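Local coordinates for fasciclin I (Drosophila melanogaster, PDB 1O70), which serves as a neural cell adhesion molecule of insects, represented here by its third and fourth FAS1 domains, at residues T243-S251 with R269-Y277. Numbering follows the deposited sequence.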
loop_
_atom_site.group_PDB
_atom_site.type_symbol
_atom_site.label_atom_id
_atom_site.label_comp_id
_atom_site.label_asym_id
_atom_site.label_seq_id
_atom_site.Cartn_x
_atom_site.Cartn_y
_atom_site.Cartn_z
ATOM N N THR A 243 -4.679 -11.377 -2.472
ATOM C CA THR A 243 -4.088 -10.674 -1.350
ATOM C C THR A 243 -2.893 -11.519 -0.956
ATOM O O THR A 243 -2.824 -12.711 -1.281
ATOM C CB THR A 243 -5.035 -10.548 -0.130
ATOM O OG1 THR A 243 -5.304 -11.845 0.419
ATOM C CG2 THR A 243 -6.335 -9.884 -0.536
ATOM N N MET A 244 -1.946 -10.904 -0.269
ATOM C CA MET A 244 -0.764 -11.625 0.133
ATOM C C MET A 244 -1.207 -12.828 0.977
ATOM O O MET A 244 -0.583 -13.887 0.932
ATOM C CB MET A 244 0.175 -10.686 0.899
ATOM C CG MET A 244 1.638 -11.047 0.826
ATOM S SD MET A 244 2.277 -11.388 -0.810
ATOM C CE MET A 244 2.683 -9.806 -1.406
ATOM N N LYS A 245 -2.308 -12.676 1.708
ATOM C CA LYS A 245 -2.829 -13.756 2.544
ATOM C C LYS A 245 -3.391 -14.878 1.678
ATOM O O LYS A 245 -3.477 -16.023 2.119
ATOM C CB LYS A 245 -3.920 -13.229 3.477
ATOM C CG LYS A 245 -4.050 -13.988 4.778
ATOM C CD LYS A 245 -5.049 -13.313 5.691
ATOM C CE LYS A 245 -5.184 -14.057 7.013
ATOM N NZ LYS A 245 -6.285 -13.506 7.863
ATOM N N ASP A 246 -3.783 -14.552 0.448
ATOM C CA ASP A 246 -4.302 -15.573 -0.459
ATOM C C ASP A 246 -3.132 -16.399 -0.972
ATOM O O ASP A 246 -3.173 -17.625 -0.949
ATOM C CB ASP A 246 -5.024 -14.961 -1.668
ATOM C CG ASP A 246 -6.324 -14.268 -1.298
ATOM O OD1 ASP A 246 -6.937 -14.622 -0.264
ATOM O OD2 ASP A 246 -6.750 -13.379 -2.067
ATOM N N LEU A 247 -2.087 -15.718 -1.425
ATOM C CA LEU A 247 -0.914 -16.395 -1.956
ATOM C C LEU A 247 -0.329 -17.357 -0.924
ATOM O O LEU A 247 0.144 -18.439 -1.271
ATOM C CB LEU A 247 0.138 -15.366 -2.374
ATOM C CG LEU A 247 -0.400 -14.270 -3.297
ATOM C CD1 LEU A 247 0.701 -13.274 -3.600
ATOM C CD2 LEU A 247 -0.938 -14.888 -4.584
ATOM N N VAL A 248 -0.371 -16.959 0.344
ATOM C CA VAL A 248 0.147 -17.792 1.425
ATOM C C VAL A 248 -0.689 -19.067 1.546
ATOM O O VAL A 248 -0.147 -20.172 1.589
ATOM C CB VAL A 248 0.129 -17.038 2.782
ATOM C CG1 VAL A 248 0.499 -17.983 3.914
ATOM C CG2 VAL A 248 1.104 -15.879 2.739
ATOM N N LYS A 249 -2.008 -18.905 1.588
ATOM C CA LYS A 249 -2.918 -20.040 1.702
ATOM C C LYS A 249 -2.782 -20.982 0.506
ATOM O O LYS A 249 -2.788 -22.202 0.669
ATOM C CB LYS A 249 -4.361 -19.549 1.813
ATOM C CG LYS A 249 -5.393 -20.650 1.934
ATOM C CD LYS A 249 -6.794 -20.062 2.021
ATOM C CE LYS A 249 -7.846 -21.151 2.183
ATOM N NZ LYS A 249 -9.231 -20.599 2.181
ATOM N N PHE A 250 -2.664 -20.419 -0.692
ATOM C CA PHE A 250 -2.511 -21.236 -1.884
ATOM C C PHE A 250 -1.209 -22.018 -1.813
ATOM O O PHE A 250 -1.218 -23.237 -1.885
ATOM C CB PHE A 250 -2.500 -20.375 -3.153
ATOM C CG PHE A 250 -3.858 -19.891 -3.591
ATOM C CD1 PHE A 250 -4.705 -19.237 -2.701
ATOM C CD2 PHE A 250 -4.271 -20.054 -4.913
ATOM C CE1 PHE A 250 -5.942 -18.745 -3.119
ATOM C CE2 PHE A 250 -5.504 -19.566 -5.343
ATOM C CZ PHE A 250 -6.340 -18.912 -4.444
ATOM N N SER A 251 -0.088 -21.324 -1.651
ATOM C CA SER A 251 1.197 -22.012 -1.611
ATOM C C SER A 251 1.327 -22.927 -0.401
ATOM O O SER A 251 2.276 -23.699 -0.294
ATOM C CB SER A 251 2.358 -21.007 -1.642
ATOM O OG SER A 251 2.593 -20.429 -0.379
ATOM N N ARG A 269 6.198 -18.724 -4.695
ATOM C CA ARG A 269 5.762 -19.320 -3.450
ATOM C C ARG A 269 5.855 -18.207 -2.420
ATOM O O ARG A 269 6.834 -17.465 -2.403
ATOM C CB ARG A 269 6.669 -20.477 -3.072
ATOM C CG ARG A 269 6.120 -21.286 -1.937
ATOM C CD ARG A 269 7.158 -22.220 -1.384
ATOM N NE ARG A 269 6.681 -22.819 -0.147
ATOM C CZ ARG A 269 7.443 -23.524 0.682
ATOM N NH1 ARG A 269 8.729 -23.718 0.403
ATOM N NH2 ARG A 269 6.918 -24.044 1.786
ATOM N N VAL A 270 4.835 -18.074 -1.580
ATOM C CA VAL A 270 4.815 -17.021 -0.567
ATOM C C VAL A 270 4.792 -17.587 0.850
ATOM O O VAL A 270 4.057 -18.532 1.122
ATOM C CB VAL A 270 3.580 -16.107 -0.744
ATOM C CG1 VAL A 270 3.638 -14.955 0.252
ATOM C CG2 VAL A 270 3.509 -15.586 -2.172
ATOM N N GLU A 271 5.582 -17.005 1.752
ATOM C CA GLU A 271 5.633 -17.481 3.135
ATOM C C GLU A 271 5.591 -16.347 4.157
ATOM O O GLU A 271 5.848 -15.193 3.821
ATOM C CB GLU A 271 6.911 -18.294 3.367
ATOM C CG GLU A 271 7.168 -19.369 2.326
ATOM C CD GLU A 271 8.517 -20.049 2.503
ATOM O OE1 GLU A 271 9.456 -19.403 3.034
ATOM O OE2 GLU A 271 8.648 -21.224 2.086
ATOM N N GLU A 272 5.250 -16.681 5.399
ATOM C CA GLU A 272 5.222 -15.700 6.475
ATOM C C GLU A 272 6.575 -15.789 7.163
ATOM O O GLU A 272 7.107 -16.885 7.363
ATOM C CB GLU A 272 4.006 -15.928 7.376
ATOM C CG GLU A 272 2.671 -15.820 6.656
ATOM C CD GLU A 272 1.491 -16.052 7.580
ATOM O OE1 GLU A 272 1.718 -16.297 8.783
ATOM O OE2 GLU A 272 0.340 -15.988 7.099
ATOM N N GLU A 273 7.135 -14.640 7.515
ATOM C CA GLU A 273 8.427 -14.601 8.173
ATOM C C GLU A 273 8.530 -13.391 9.078
ATOM O O GLU A 273 8.692 -12.267 8.610
ATOM C CB GLU A 273 9.541 -14.560 7.131
ATOM C CG GLU A 273 10.389 -15.805 7.094
ATOM C CD GLU A 273 11.297 -15.858 5.884
ATOM O OE1 GLU A 273 12.034 -14.871 5.653
ATOM O OE2 GLU A 273 11.271 -16.890 5.172
ATOM N N ALA A 274 8.430 -13.618 10.380
ATOM C CA ALA A 274 8.531 -12.527 11.341
ATOM C C ALA A 274 7.607 -11.361 10.992
ATOM O O ALA A 274 8.047 -10.212 10.942
ATOM C CB ALA A 274 9.977 -12.038 11.415
ATOM N N GLY A 275 6.335 -11.658 10.740
ATOM C CA GLY A 275 5.377 -10.608 10.432
ATOM C C GLY A 275 5.301 -10.145 8.989
ATOM O O GLY A 275 4.254 -9.668 8.536
ATOM N N ARG A 276 6.404 -10.275 8.263
ATOM C CA ARG A 276 6.443 -9.861 6.866
ATOM C C ARG A 276 6.132 -11.060 5.967
ATOM O O ARG A 276 6.149 -12.209 6.414
ATOM C CB ARG A 276 7.832 -9.324 6.511
ATOM C CG ARG A 276 8.783 -10.416 6.086
ATOM C CD ARG A 276 10.237 -10.002 6.133
ATOM N NE ARG A 276 11.087 -11.173 5.910
ATOM C CZ ARG A 276 12.359 -11.261 6.286
ATOM N NH1 ARG A 276 12.939 -10.238 6.912
ATOM N NH2 ARG A 276 13.047 -12.372 6.040
ATOM N N TYR A 277 5.834 -10.781 4.702
ATOM C CA TYR A 277 5.565 -11.832 3.722
ATOM C C TYR A 277 6.794 -11.928 2.830
ATOM O O TYR A 277 7.431 -10.913 2.561
ATOM C CB TYR A 277 4.340 -11.496 2.863
ATOM C CG TYR A 277 3.030 -11.529 3.605
ATOM C CD1 TYR A 277 2.532 -10.393 4.239
ATOM C CD2 TYR A 277 2.289 -12.702 3.681
ATOM C CE1 TYR A 277 1.322 -10.429 4.933
ATOM C CE2 TYR A 277 1.084 -12.749 4.371
ATOM C CZ TYR A 277 0.605 -11.616 4.995
ATOM O OH TYR A 277 -0.583 -11.671 5.695
#
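Met-244 lies over one face of the Tyr-277 ring: its CG makes a CH-pi contact off-centre toward the rim, while SD stands oblique to the ring, 5.1 Å from the centroid, as a Met-aromatic contact. Val-248 meets the same ring in its plane, CG2 touching the edge at CD2 (3.5 Å). Val-270 points toward the helix and divides its two methyls between neighbouring helix residues. Its CG1, anti to the backbone N (chi1 -176°), touches Met-244 SD and reaches Val-248 CG2 at 3.7 Å. The other branch, CG2, packs on Leu-247 CB at 3.4 Å. On the outer side, the extended chain of Glu-272 crosses Val-248 at about a right angle, OE2 near CG1. With a serine in place of Tyr-277, Met-244 CG would probably lose the face it rests on and Val-248 the edge beside it, opening a gap at the start of the helix. Ser-251 OG lies 2.8 Å from Val-270 O, a weak hydrogen bond whose proton could instead go to carbonyls of its own helix. Thr-243 and Asp-246 form a capping box at the helix start: Thr-243 N to Asp-246 OD2 is nearly straight (175°), the return bond from Asp-246 N to Thr-243 OG1 weak. A type I' turn, Glu-273 to Arg-276, joins the two strands as a hairpin. In this fourth FAS1 domain, helix segment 244-251 crosses strand segment 269-273 at 106° between their N-to-C directions. Helix 244-253 packs on strand 265-273, with Leu-247 also on strand 257-260 and Met-244 on strand 284-295.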